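YARHG domain-containing protein (Legionella pneumophila subsp. pneumophila, PDB 4G2A) is of unknown function but may bind a nutrient, pairing a DUF4424 region with a C-terminal YARHG domain. Local coordinates at residues 184-188 with 189-193; 237-241 with 242-246. All coordinates share one frame; numbering follows the deposited sequence.

Contact 1: 184-188 with 189-193; sequences PTRLC and SEIDQ. With SO4 (sulfate ion), chain H; SO4 (sulfate ion), chain G.
Leu187 and Glu190 meet in a local turn, where the chain leaves the short strand 185-187 and folds back on its end in two overlapping type I beta turns, 187-190 and 188-191. The carboxylate of Glu190 reaches back so that OE1 accepts the backbone N-H of Leu187, N to OE1 2.9 Å and nearly straight at 171°, through the lone pair turned away from OE2. Its CG lies anti to the carbonyl carbon and chi2 is extended (179°), which gives the chain its reach; CG packs against Leu187 CB, with CB near Leu187 O. A carboxylate on a chain of this length can take both the Leu187 N-H and the charge of Arg214 on one oxygen. Glu190 N donates to Leu187 O at 3.0 Å, closing the first turn. Cys188 O accepts Ile191 N, closing the second, and also Asp192 N. Arg186 crosses Glu190 at about a right angle, its CD 3.5 Å from Glu190 OE1, and its CB rests against Ile191 CD1. Bent at chi2 (-54°), it carries its guanidinium to two sulfates, probably from the crystallisation liquor; NH2 to O2 of the chain H sulfate is 2.8 Å. NH1 also returns to Thr185 O. Leu187 packs on Leu231 and Leu233 of strand 229-235, the antiparallel neighbour of 185-187, and the disulfide Cys188-Cys232 ties the turn to that strand.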
ATOM      1  N   PRO A 184       0.698  -1.710 -13.389  1.00 29.67           N
ATOM      2  CA  PRO A 184       1.135  -3.126 -13.326  1.00 29.36           C
ATOM      3  C   PRO A 184       2.021  -3.397 -12.098  1.00 31.83           C
ATOM      4  O   PRO A 184       2.856  -2.563 -11.736  1.00 33.60           O
ATOM      5  CB  PRO A 184       1.877  -3.340 -14.658  1.00 31.79           C
ATOM      6  CG  PRO A 184       1.382  -2.252 -15.547  1.00 36.12           C
ATOM      7  CD  PRO A 184       1.181  -1.072 -14.632  1.00 31.07           C
ATOM      8  N   THR A 185       1.747  -4.502 -11.387  1.00 25.44           N
ATOM      9  CA  THR A 185       2.477  -4.883 -10.177  1.00 24.18           C
ATOM     10  C   THR A 185       2.744  -6.378 -10.115  1.00 29.02           C
ATOM     11  O   THR A 185       2.161  -7.172 -10.852  1.00 29.18           O
ATOM     12  CB  THR A 185       1.704  -4.492  -8.856  1.00 28.88           C
ATOM     13  OG1 THR A 185       0.485  -5.217  -8.791  1.00 26.60           O
ATOM     14  CG2 THR A 185       1.435  -3.004  -8.714  1.00 23.34           C
ATOM     15  N   ARG A 186       3.623  -6.737  -9.197  1.00 26.88           N
ATOM     16  CA  ARG A 186       3.981  -8.080  -8.754  1.00 27.74           C
ATOM     17  C   ARG A 186       4.145  -8.045  -7.242  1.00 32.38           C
ATOM     18  O   ARG A 186       4.508  -6.997  -6.691  1.00 30.40           O
ATOM     19  CB  ARG A 186       5.292  -8.578  -9.412  1.00 27.21           C
ATOM     20  CG  ARG A 186       5.147  -9.151 -10.819  1.00 33.34           C
ATOM     21  CD  ARG A 186       4.115 -10.263 -10.878  1.00 35.19           C
ATOM     22  NE  ARG A 186       3.900 -10.775 -12.229  1.00 26.34           N
ATOM     23  CZ  ARG A 186       3.056 -10.258 -13.113  1.00 37.94           C
ATOM     24  NH1 ARG A 186       2.372  -9.156 -12.825  1.00 23.64           N
ATOM     25  NH2 ARG A 186       2.926 -10.809 -14.311  1.00 31.10           N
ATOM     26  N   LEU A 187       3.911  -9.180  -6.564  1.00 31.09           N
ATOM     27  CA  LEU A 187       4.187  -9.269  -5.131  1.00 30.89           C
ATOM     28  C   LEU A 187       5.690  -9.311  -4.960  1.00 36.17           C
ATOM     29  O   LEU A 187       6.362  -9.906  -5.805  1.00 34.52           O
ATOM     30  CB  LEU A 187       3.567 -10.540  -4.503  1.00 31.58           C
ATOM     31  CG  LEU A 187       2.089 -10.738  -4.603  1.00 36.82           C
ATOM     32  CD1 LEU A 187       1.707 -12.122  -4.097  1.00 38.33           C
ATOM     33  CD2 LEU A 187       1.355  -9.671  -3.861  1.00 38.20           C
ATOM     34  N   CYS A 188       6.227  -8.750  -3.865  1.00 35.83           N
ATOM     35  CA  CYS A 188       7.664  -8.842  -3.619  1.00 37.80           C
ATOM     36  C   CYS A 188       8.036 -10.289  -3.282  1.00 42.57           C
ATOM     37  O   CYS A 188       9.166 -10.682  -3.518  1.00 43.77           O
ATOM     38  CB  CYS A 188       8.100  -7.877  -2.527  1.00 39.33           C
ATOM     39  SG  CYS A 188       7.590  -6.159  -2.814  1.00 43.47           S
ATOM     40  N   SER A 189       7.070 -11.093  -2.798  1.00 38.74           N
ATOM     41  CA  SER A 189       7.223 -12.527  -2.527  1.00 39.22           C
ATOM     42  C   SER A 189       7.251 -13.349  -3.858  1.00 45.94           C
ATOM     43  O   SER A 189       7.632 -14.527  -3.834  1.00 48.32           O
ATOM     44  CB  SER A 189       6.108 -13.026  -1.599  1.00 40.36           C
ATOM     45  OG  SER A 189       4.809 -12.972  -2.167  1.00 42.18           O
ATOM     46  N   GLU A 190       6.855 -12.731  -5.005  1.00 41.24           N
ATOM     47  CA  GLU A 190       6.912 -13.358  -6.342  1.00 42.42           C
ATOM     48  C   GLU A 190       8.283 -13.046  -7.044  1.00 49.50           C
ATOM     49  O   GLU A 190       8.624 -13.688  -8.038  1.00 50.11           O
ATOM     50  CB  GLU A 190       5.746 -12.892  -7.241  1.00 43.13           C
ATOM     51  CG  GLU A 190       4.366 -13.393  -6.833  1.00 49.69           C
ATOM     52  CD  GLU A 190       3.218 -12.914  -7.706  1.00 65.54           C
ATOM     53  OE1 GLU A 190       3.047 -11.684  -7.852  1.00 35.65           O
ATOM     54  OE2 GLU A 190       2.470 -13.773  -8.227  1.00 76.70           O
ATOM     55  N   ILE A 191       9.057 -12.069  -6.509  1.00 46.44           N
ATOM     56  CA  ILE A 191      10.354 -11.648  -7.048  1.00 47.86           C
ATOM     57  C   ILE A 191      11.472 -11.974  -6.024  1.00 58.18           C
ATOM     58  O   ILE A 191      12.440 -12.638  -6.392  1.00 59.87           O
ATOM     59  CB  ILE A 191      10.296 -10.151  -7.479  1.00 49.22           C
ATOM     60  CG1 ILE A 191       9.454 -10.051  -8.798  1.00 48.54           C
ATOM     61  CG2 ILE A 191      11.721  -9.547  -7.645  1.00 49.88           C
ATOM     62  CD1 ILE A 191       9.080  -8.749  -9.269  1.00 40.28           C
ATOM     63  N   ASP A 192      11.327 -11.520  -4.758  1.00 57.72           N
ATOM     64  CA  ASP A 192      12.224 -11.817  -3.627  1.00 59.11           C
ATOM     65  C   ASP A 192      11.547 -12.955  -2.844  1.00 64.71           C
ATOM     66  O   ASP A 192      10.961 -12.742  -1.776  1.00 64.41           O
ATOM     67  CB  ASP A 192      12.473 -10.548  -2.775  1.00 60.36           C
ATOM     68  CG  ASP A 192      13.124  -9.394  -3.525  1.00 72.34           C
ATOM     69  OD1 ASP A 192      13.525  -9.592  -4.694  1.00 74.84           O
ATOM     70  OD2 ASP A 192      13.254  -8.296  -2.931  1.00 75.20           O
ATOM     71  N   GLN A 193      11.625 -14.169  -3.438  1.00 62.88           N
ATOM     72  CA  GLN A 193      11.021 -15.432  -2.986  0.50 63.59           C
ATOM     73  C   GLN A 193      11.630 -15.977  -1.671  1.00 68.35           C
ATOM     74  O   GLN A 193      11.117 -16.958  -1.110  1.00 69.13           O
ATOM     75  CB  GLN A 193      11.136 -16.498  -4.104  0.50 66.01           C
ATOM     76  CG  GLN A 193      12.561 -16.983  -4.426  0.50 72.91           C
ATOM     77  CD  GLN A 193      13.308 -16.068  -5.365  0.50 80.13           C
ATOM     78  OE1 GLN A 193      14.020 -15.145  -4.944  0.50 68.43           O
ATOM     79  NE2 GLN A 193      13.167 -16.310  -6.659  0.50 72.77           N
TER
HETATM   80  S   SO4 H 407       0.179  -9.161 -15.758  1.00 74.90           S
HETATM   81  O1  SO4 H 407       0.809  -7.881 -15.407  1.00 76.28           O
HETATM   82  O2  SO4 H 407       1.193 -10.033 -16.367  1.00 76.52           O
HETATM   83  O3  SO4 H 407      -0.364  -9.799 -14.563  1.00 75.89           O
HETATM   84  O4  SO4 H 407      -0.910  -8.947 -16.707  1.00 72.00           O
HETATM   85  S   SO4 G 406       5.842 -13.039 -14.500  1.00118.11           S
HETATM   86  O1  SO4 G 406       5.605 -12.144 -15.638  1.00117.79           O
HETATM   87  O2  SO4 G 406       6.607 -14.204 -14.936  1.00118.55           O
HETATM   88  O3  SO4 G 406       6.597 -12.334 -13.460  1.00117.88           O
HETATM   89  O4  SO4 G 406       4.560 -13.486 -13.958  1.00118.43           O

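Contact 2: 237-241 with 242-246. With SO4 (sulfate ion), chain M.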
ATOM      1  N   ILE A 237       8.784   0.987 -12.438  1.00 36.16           N
ATOM      2  CA  ILE A 237      10.020   1.772 -12.325  1.00 35.31           C
ATOM      3  C   ILE A 237      10.805   1.342 -11.067  1.00 39.51           C
ATOM      4  O   ILE A 237      12.018   1.183 -11.161  1.00 38.58           O
ATOM      5  CB  ILE A 237       9.725   3.311 -12.334  1.00 39.44           C
ATOM      6  CG1 ILE A 237       8.811   3.745 -13.518  1.00 39.95           C
ATOM      7  CG2 ILE A 237      10.993   4.142 -12.227  1.00 39.21           C
ATOM      8  CD1 ILE A 237       9.381   4.584 -14.602  1.00 37.81           C
ATOM      9  N   SER A 238      10.121   1.144  -9.907  1.00 36.94           N
ATOM     10  CA  SER A 238      10.795   0.743  -8.666  1.00 37.54           C
ATOM     11  C   SER A 238      11.482  -0.624  -8.807  1.00 41.09           C
ATOM     12  O   SER A 238      12.550  -0.815  -8.226  1.00 41.42           O
ATOM     13  CB  SER A 238       9.826   0.720  -7.487  1.00 43.03           C
ATOM     14  OG  SER A 238       9.262   1.996  -7.243  1.00 52.69           O
ATOM     15  N   TYR A 239      10.874  -1.569  -9.554  1.00 36.28           N
ATOM     16  CA  TYR A 239      11.492  -2.870  -9.767  1.00 35.82           C
ATOM     17  C   TYR A 239      12.798  -2.707 -10.550  1.00 37.74           C
ATOM     18  O   TYR A 239      13.838  -3.199 -10.116  1.00 37.68           O
ATOM     19  CB  TYR A 239      10.550  -3.861 -10.477  1.00 37.57           C
ATOM     20  CG  TYR A 239      11.285  -5.093 -10.949  1.00 39.92           C
ATOM     21  CD1 TYR A 239      11.594  -6.125 -10.068  1.00 43.68           C
ATOM     22  CD2 TYR A 239      11.755  -5.189 -12.256  1.00 39.46           C
ATOM     23  CE1 TYR A 239      12.334  -7.234 -10.483  1.00 45.03           C
ATOM     24  CE2 TYR A 239      12.495  -6.289 -12.679  1.00 40.65           C
ATOM     25  CZ  TYR A 239      12.774  -7.314 -11.791  1.00 49.29           C
ATOM     26  OH  TYR A 239      13.496  -8.403 -12.214  1.00 54.00           O
ATOM     27  N   VAL A 240      12.743  -2.004 -11.689  1.00 32.59           N
ATOM     28  CA  VAL A 240      13.899  -1.774 -12.564  1.00 29.54           C
ATOM     29  C   VAL A 240      14.991  -0.968 -11.835  1.00 33.94           C
ATOM     30  O   VAL A 240      16.165  -1.285 -11.982  1.00 36.18           O
ATOM     31  CB  VAL A 240      13.460  -1.117 -13.904  1.00 31.07           C
ATOM     32  CG1 VAL A 240      14.656  -0.801 -14.812  1.00 29.57           C
ATOM     33  CG2 VAL A 240      12.479  -2.020 -14.634  1.00 30.66           C
ATOM     34  N   ARG A 241      14.625   0.011 -11.011  1.00 30.54           N
ATOM     35  CA  ARG A 241      15.617   0.805 -10.290  1.00 30.16           C
ATOM     36  C   ARG A 241      16.332   0.020  -9.188  1.00 34.28           C
ATOM     37  O   ARG A 241      17.553  -0.019  -9.169  1.00 35.10           O
ATOM     38  CB  ARG A 241      14.986   2.071  -9.710  1.00 32.16           C
ATOM     39  CG  ARG A 241      14.671   3.035 -10.821  1.00 44.92           C
ATOM     40  CD  ARG A 241      14.181   4.369 -10.360  1.00 53.22           C
ATOM     41  NE  ARG A 241      13.966   5.224 -11.529  1.00 56.17           N
ATOM     42  CZ  ARG A 241      13.593   6.494 -11.464  1.00 66.77           C
ATOM     43  NH1 ARG A 241      13.402   7.075 -10.284  1.00 38.50           N
ATOM     44  NH2 ARG A 241      13.427   7.201 -12.575  1.00 60.07           N
ATOM     45  N   TYR A 242      15.596  -0.629  -8.311  1.00 30.97           N
ATOM     46  CA  TYR A 242      16.203  -1.300  -7.176  1.00 32.08           C
ATOM     47  C   TYR A 242      16.690  -2.718  -7.446  1.00 37.12           C
ATOM     48  O   TYR A 242      17.594  -3.162  -6.740  1.00 38.64           O
ATOM     49  CB  TYR A 242      15.235  -1.290  -6.007  1.00 34.51           C
ATOM     50  CG  TYR A 242      15.041   0.097  -5.441  1.00 36.56           C
ATOM     51  CD1 TYR A 242      14.091   0.964  -5.973  1.00 37.49           C
ATOM     52  CD2 TYR A 242      15.815   0.549  -4.380  1.00 40.13           C
ATOM     53  CE1 TYR A 242      13.882   2.231  -5.430  1.00 40.51           C
ATOM     54  CE2 TYR A 242      15.616   1.812  -3.821  1.00 42.92           C
ATOM     55  CZ  TYR A 242      14.649   2.653  -4.350  1.00 52.74           C
ATOM     56  OH  TYR A 242      14.472   3.902  -3.796  1.00 57.59           O
ATOM     57  N   LYS A 243      16.123  -3.425  -8.433  1.00 33.00           N
ATOM     58  CA  LYS A 243      16.528  -4.800  -8.717  1.00 33.22           C
ATOM     59  C   LYS A 243      17.425  -4.919  -9.950  1.00 36.00           C
ATOM     60  O   LYS A 243      18.044  -5.970 -10.133  1.00 37.31           O
ATOM     61  CB  LYS A 243      15.301  -5.724  -8.881  1.00 35.48           C
ATOM     62  CG  LYS A 243      14.341  -5.756  -7.685  1.00 39.96           C
ATOM     63  CD  LYS A 243      14.950  -6.254  -6.377  1.00 45.29           C
ATOM     64  CE  LYS A 243      15.437  -7.681  -6.433  1.00 48.89           C
ATOM     65  NZ  LYS A 243      15.880  -8.135  -5.092  1.00 59.30           N
ATOM     66  N   VAL A 244      17.492  -3.883 -10.801  1.00 30.20           N
ATOM     67  CA  VAL A 244      18.305  -3.980 -12.012  1.00 29.00           C
ATOM     68  C   VAL A 244      19.378  -2.890 -12.031  1.00 38.07           C
ATOM     69  O   VAL A 244      20.544  -3.245 -12.121  1.00 40.71           O
ATOM     70  CB  VAL A 244      17.480  -4.014 -13.339  1.00 30.14           C
ATOM     71  CG1 VAL A 244      18.373  -4.329 -14.530  1.00 29.05           C
ATOM     72  CG2 VAL A 244      16.333  -5.043 -13.276  1.00 30.43           C
ATOM     73  N   ILE A 245      19.019  -1.591 -11.937  1.00 36.35           N
ATOM     74  CA  ILE A 245      19.985  -0.480 -12.064  1.00 35.80           C
ATOM     75  C   ILE A 245      20.879  -0.310 -10.814  1.00 41.47           C
ATOM     76  O   ILE A 245      22.105  -0.363 -10.943  1.00 40.88           O
ATOM     77  CB  ILE A 245      19.307   0.884 -12.438  1.00 38.09           C
ATOM     78  CG1 ILE A 245      18.304   0.830 -13.647  1.00 38.29           C
ATOM     79  CG2 ILE A 245      20.303   2.033 -12.564  1.00 37.59           C
ATOM     80  CD1 ILE A 245      18.610  -0.008 -14.849  1.00 48.99           C
ATOM     81  N   TYR A 246      20.277  -0.050  -9.631  1.00 39.37           N
ATOM     82  CA  TYR A 246      21.019   0.234  -8.393  1.00 40.22           C
ATOM     83  C   TYR A 246      21.970  -0.933  -7.961  1.00 43.01           C
ATOM     84  O   TYR A 246      23.085  -0.615  -7.552  1.00 41.92           O
ATOM     85  CB  TYR A 246      20.077   0.649  -7.241  1.00 43.65           C
ATOM     86  CG  TYR A 246      19.246   1.904  -7.478  1.00 47.02           C
ATOM     87  CD1 TYR A 246      19.372   2.648  -8.655  1.00 47.80           C
ATOM     88  CD2 TYR A 246      18.315   2.336  -6.536  1.00 49.72           C
ATOM     89  CE1 TYR A 246      18.573   3.770  -8.897  1.00 48.72           C
ATOM     90  CE2 TYR A 246      17.523   3.468  -6.760  1.00 50.76           C
ATOM     91  CZ  TYR A 246      17.660   4.186  -7.939  1.00 56.97           C
ATOM     92  OH  TYR A 246      16.891   5.312  -8.150  1.00 58.08           O
TER
HETATM   93  S   SO4 M 412      13.635  10.836 -11.441  1.00101.16           S
HETATM   94  O1  SO4 M 412      14.783  11.708 -11.735  1.00101.43           O
HETATM   95  O2  SO4 M 412      13.894  10.086 -10.198  1.00100.89           O
HETATM   96  O3  SO4 M 412      12.413  11.650 -11.278  1.00100.90           O
HETATM   97  O4  SO4 M 412      13.455   9.904 -12.563  1.00101.29           O
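Residues 237-241 and 242-246 are successive turns of helix 236-250, and their short axes make 49°, consistent with the wider pi-type turn at 242-245. Tyr242 N to Ser238 O (3.1 Å) and Lys243 N to Tyr239 O keep the alpha pattern. Val240 O then accepts Val244 N only weakly and Ile245 N firmly at 2.9 Å, and Tyr246 N bonds to Arg241 O, five residues back, at 168°. Lys243 lays CB over one face of the Tyr239 ring, a CH-pi contact of 4.1 Å to the centroid; its chain bends at chi2 and chi3, and the ammonium forms a salt bridge with Asp192 of 189-193. Arg241 CB likewise sits over the face of the Tyr246 ring, 4.1 Å from its centroid, and the two side chains run side by side. Extended from CG to NE, Arg241 carries its guanidinium past that ring to a sulfate, probably from the crystallisation liquor (NH2 to O4 2.7 Å), and also hydrogen-bonds Gln276 through NE and Tyr277 through NH2. Branched Val240 and Ile245 meet CG1 to CD1 at 4.0 Å. Val240 and Val244 pack on Thr272 and Ile245 on Ile273 of helix 263-275; Ile245 also meets Leu314 of helix 309-321.

In the fold
Contact 1 comes first along the chain and contact 2 after it, their centres about 13 Å apart on the same side of the chain's centre. Strand 229-235 connects them: it pairs antiparallel with strand 185-187 of contact 1 and runs directly into helix 236-250, which holds contact 2. The two also touch. The salt bridge from Asp192 OD1 to Lys243 NZ, 2.8 Å long, joins the turn to the helix, and Ile191 CG2 packs on Tyr239 CE1; Asp192 OD2 is hydrogen-bonded to Tyr154 OH. The pair therefore marks the junction between the strand-rich part and the C-terminal helices, where polar and apolar contacts probably help fix how the two parts are set against each other.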